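Local coordinates for putative phospholipase A2 (Oryza sativa, PDB 2WG9), which probably catalyses the calcium-dependent hydrolysis of the 2-acyl ester of phosphoglycerides, releasing a free fatty acid and a lysophospholipid, at residues Lys38-Leu43 with Ala55-Cys60. Residues are numbered along the deposited sequence; the frame is centred on the assembly and turned at random.
Sequences KYCGIL and ALDACC. With CA (calcium ion), chain C; OCA (octanoic acid (caprylic acid)), chain D.
A disulfide, Cys40 to Cys60, and the carboxylate of Asp57 tie the calcium-binding loop of this secretory phospholipase A2 to the first turns of helix 55-68. The SG atoms of Cys40 and Cys60 are 2.0 Å apart, with a dihedral of 94° about the S-S bond, close to the relaxed value. Cysteine suits both places, since a short covalent link fixes the loop where its backbone approaches the helix. One turn earlier, the end of the Asp57 side chain comes up to the loop, CG standing anti to the backbone N, and serves two successive amides. Lys38 N reaches Asp57 OD2 at 2.9 Å in a nearly straight bond, on the syn side but tilted 29° out of the carboxylate plane. Tyr39 N meets the syn lone pair of Asp57 OD1 at 2.9 Å in a more bent bond. OD2 also accepts from Cys53 N, so this buried aspartate accepts N-H groups both from the calcium-binding loop and from the residues just before the helix. The carboxylate lies at the edge of the Tyr39 ring, the planes 50° apart, while Tyr39 CB packs on Cys60 CB. With the loop so held, Tyr39 O and Gly41 O face the calcium ion, whose shell includes Tyr44, Asp64, water and octanoate O1. Gly41 N donates to octanoate O1 (3.0 Å), and glycine fits because its backbone angles would press a CB against the preceding carbonyl. The loop thus runs from strand 35-37 across the start of helix 55-68, whose Leu56 packs on helices 77-88 and 102-125 and whose Cys59 is disulfide-bonded to Cys86 of helix 77-88.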
ATOM      1  N   LYS A  38       0.910   6.246   6.734  1.00 10.94           N
ATOM      2  CA  LYS A  38       2.265   6.665   6.370  1.00 10.80           C
ATOM      3  C   LYS A  38       2.754   5.937   5.114  1.00 10.68           C
ATOM      4  O   LYS A  38       3.771   6.328   4.530  1.00 10.48           O
ATOM      5  CB  LYS A  38       3.251   6.406   7.527  1.00 10.65           C
ATOM      6  CG  LYS A  38       3.032   7.243   8.783  1.00 10.60           C
ATOM      7  CD  LYS A  38       3.848   6.670   9.945  1.00 11.33           C
ATOM      8  CE  LYS A  38       3.510   7.323  11.277  1.00 12.26           C
ATOM      9  NZ  LYS A  38       4.339   6.753  12.405  1.00 12.68           N
ATOM     10  N   TYR A  39       2.028   4.887   4.703  1.00 10.44           N
ATOM     11  CA  TYR A  39       2.516   3.948   3.676  1.00 10.37           C
ATOM     12  C   TYR A  39       1.613   3.723   2.445  1.00 10.64           C
ATOM     13  O   TYR A  39       2.116   3.392   1.378  1.00 10.34           O
ATOM     14  CB  TYR A  39       2.852   2.578   4.310  1.00 10.16           C
ATOM     15  CG  TYR A  39       4.009   2.612   5.290  1.00  9.96           C
ATOM     16  CD1 TYR A  39       3.791   2.784   6.661  1.00  9.35           C
ATOM     17  CD2 TYR A  39       5.325   2.469   4.845  1.00  9.44           C
ATOM     18  CE1 TYR A  39       4.867   2.813   7.566  1.00  9.67           C
ATOM     19  CE2 TYR A  39       6.405   2.507   5.740  1.00 10.18           C
ATOM     20  CZ  TYR A  39       6.169   2.681   7.092  1.00  9.42           C
ATOM     21  OH  TYR A  39       7.237   2.715   7.972  1.00 10.32           O
ATOM     22  N   CYS A  40       0.296   3.867   2.588  1.00 11.19           N
ATOM     23  CA  CYS A  40      -0.617   3.544   1.478  1.00 11.58           C
ATOM     24  C   CYS A  40      -0.703   4.672   0.448  1.00 12.43           C
ATOM     25  O   CYS A  40      -1.182   5.770   0.739  1.00 11.79           O
ATOM     26  CB  CYS A  40      -2.020   3.176   1.981  1.00 11.49           C
ATOM     27  SG  CYS A  40      -2.149   1.687   3.006  1.00 11.02           S
ATOM     28  N   GLY A  41      -0.240   4.385  -0.762  1.00 13.40           N
ATOM     29  CA  GLY A  41      -0.274   5.352  -1.849  1.00 14.55           C
ATOM     30  C   GLY A  41       0.872   5.117  -2.809  1.00 15.62           C
ATOM     31  O   GLY A  41       1.911   4.565  -2.440  1.00 15.77           O
ATOM     32  N   ILE A  42       0.684   5.543  -4.050  1.00 16.60           N
ATOM     33  CA  ILE A  42       1.701   5.393  -5.081  1.00 17.49           C
ATOM     34  C   ILE A  42       2.811   6.416  -4.847  1.00 17.94           C
ATOM     35  O   ILE A  42       2.537   7.590  -4.606  1.00 17.90           O
ATOM     36  CB  ILE A  42       1.078   5.534  -6.498  1.00 17.89           C
ATOM     37  CG1 ILE A  42       0.001   4.454  -6.704  1.00 18.02           C
ATOM     38  CG2 ILE A  42       2.162   5.450  -7.591  1.00 18.22           C
ATOM     39  CD1 ILE A  42      -0.957   4.716  -7.871  1.00 20.38           C
ATOM     40  N   LEU A  43       4.063   5.958  -4.897  1.00 18.55           N
ATOM     41  CA  LEU A  43       5.224   6.823  -4.625  1.00 18.94           C
ATOM     42  C   LEU A  43       5.001   7.640  -3.342  1.00 18.53           C
ATOM     43  O   LEU A  43       5.183   8.862  -3.305  1.00 19.05           O
ATOM     44  CB  LEU A  43       5.546   7.717  -5.842  1.00 19.34           C
ATOM     45  CG  LEU A  43       5.800   6.981  -7.171  1.00 19.87           C
ATOM     46  CD1 LEU A  43       5.807   7.940  -8.343  1.00 21.29           C
ATOM     47  CD2 LEU A  43       7.087   6.167  -7.159  1.00 21.30           C
ATOM     48  N   ALA A  55      -4.012  -1.311  10.615  1.00 10.93           N
ATOM     49  CA  ALA A  55      -3.793  -2.597   9.943  1.00 10.90           C
ATOM     50  C   ALA A  55      -3.618  -2.449   8.435  1.00 10.74           C
ATOM     51  O   ALA A  55      -2.745  -3.087   7.838  1.00 11.02           O
ATOM     52  CB  ALA A  55      -4.941  -3.566  10.247  1.00 10.55           C
ATOM     53  N   LEU A  56      -4.453  -1.609   7.822  1.00 10.91           N
ATOM     54  CA  LEU A  56      -4.329  -1.330   6.388  1.00 10.61           C
ATOM     55  C   LEU A  56      -2.988  -0.678   6.070  1.00 10.41           C
ATOM     56  O   LEU A  56      -2.321  -1.071   5.115  1.00 10.12           O
ATOM     57  CB  LEU A  56      -5.493  -0.468   5.876  1.00 10.49           C
ATOM     58  CG  LEU A  56      -5.536  -0.196   4.362  1.00 10.72           C
ATOM     59  CD1 LEU A  56      -5.544  -1.485   3.534  1.00 11.40           C
ATOM     60  CD2 LEU A  56      -6.737   0.685   4.009  1.00 10.92           C
ATOM     61  N   ASP A  57      -2.594   0.306   6.874  1.00 10.14           N
ATOM     62  CA  ASP A  57      -1.297   0.964   6.684  1.00 10.17           C
ATOM     63  C   ASP A  57      -0.137  -0.039   6.798  1.00 10.16           C
ATOM     64  O   ASP A  57       0.851   0.037   6.049  1.00  9.67           O
ATOM     65  CB  ASP A  57      -1.138   2.098   7.693  1.00 10.01           C
ATOM     66  CG  ASP A  57      -0.127   3.130   7.258  1.00 10.52           C
ATOM     67  OD1 ASP A  57       0.090   3.277   6.036  1.00 10.33           O
ATOM     68  OD2 ASP A  57       0.440   3.810   8.146  1.00  9.87           O
ATOM     69  N   ALA A  58      -0.271  -0.983   7.731  1.00 10.07           N
ATOM     70  CA  ALA A  58       0.725  -2.042   7.909  1.00 10.18           C
ATOM     71  C   ALA A  58       0.843  -2.943   6.677  1.00 10.20           C
ATOM     72  O   ALA A  58       1.948  -3.313   6.289  1.00  9.55           O
ATOM     73  CB  ALA A  58       0.434  -2.866   9.179  1.00  9.99           C
ATOM     74  N   CYS A  59      -0.290  -3.276   6.052  1.00 10.58           N
ATOM     75  CA  CYS A  59      -0.279  -4.020   4.787  1.00 11.00           C
ATOM     76  C   CYS A  59       0.553  -3.287   3.735  1.00 10.79           C
ATOM     77  O   CYS A  59       1.374  -3.895   3.044  1.00 11.17           O
ATOM     78  CB  CYS A  59      -1.703  -4.240   4.254  1.00 11.28           C
ATOM     79  SG  CYS A  59      -2.747  -5.283   5.269  1.00 12.12           S
ATOM     80  N   CYS A  60       0.335  -1.979   3.620  1.00 10.59           N
ATOM     81  CA  CYS A  60       1.086  -1.152   2.677  1.00 10.68           C
ATOM     82  C   CYS A  60       2.572  -1.050   3.010  1.00 10.41           C
ATOM     83  O   CYS A  60       3.422  -1.069   2.101  1.00 10.08           O
ATOM     84  CB  CYS A  60       0.473   0.245   2.599  1.00 10.87           C
ATOM     85  SG  CYS A  60      -1.209   0.236   1.952  1.00 11.29           S
TER
HETATM   86 CA    CA C 201       3.195   3.372  -0.604  0.70 14.09          CA
HETATM   87  C1  OCA D 301       1.041   0.610  -1.068  1.00 20.47           C
HETATM   88  C2  OCA D 301      -0.347   0.224  -1.585  1.00 21.46           C
HETATM   89  C3  OCA D 301      -0.316  -0.146  -3.066  1.00 22.54           C
HETATM   90  C4  OCA D 301      -0.156   1.074  -3.976  1.00 24.03           C
HETATM   91  C5  OCA D 301      -1.346   2.042  -3.887  1.00 25.04           C
HETATM   92  C6  OCA D 301      -2.459   1.653  -4.858  1.00 25.49           C
HETATM   93  C7  OCA D 301      -3.242   2.884  -5.318  1.00 25.35           C
HETATM   94  C8  OCA D 301      -4.650   2.889  -4.712  1.00 25.15           C
HETATM   95  O1  OCA D 301       1.343   1.820  -1.084  1.00 18.10           O
HETATM   96  O2  OCA D 301       1.767  -0.318  -0.658  1.00 21.80           O
HETATM   97  O   HOH W   1       4.771   3.516  -2.410  1.00 21.46           O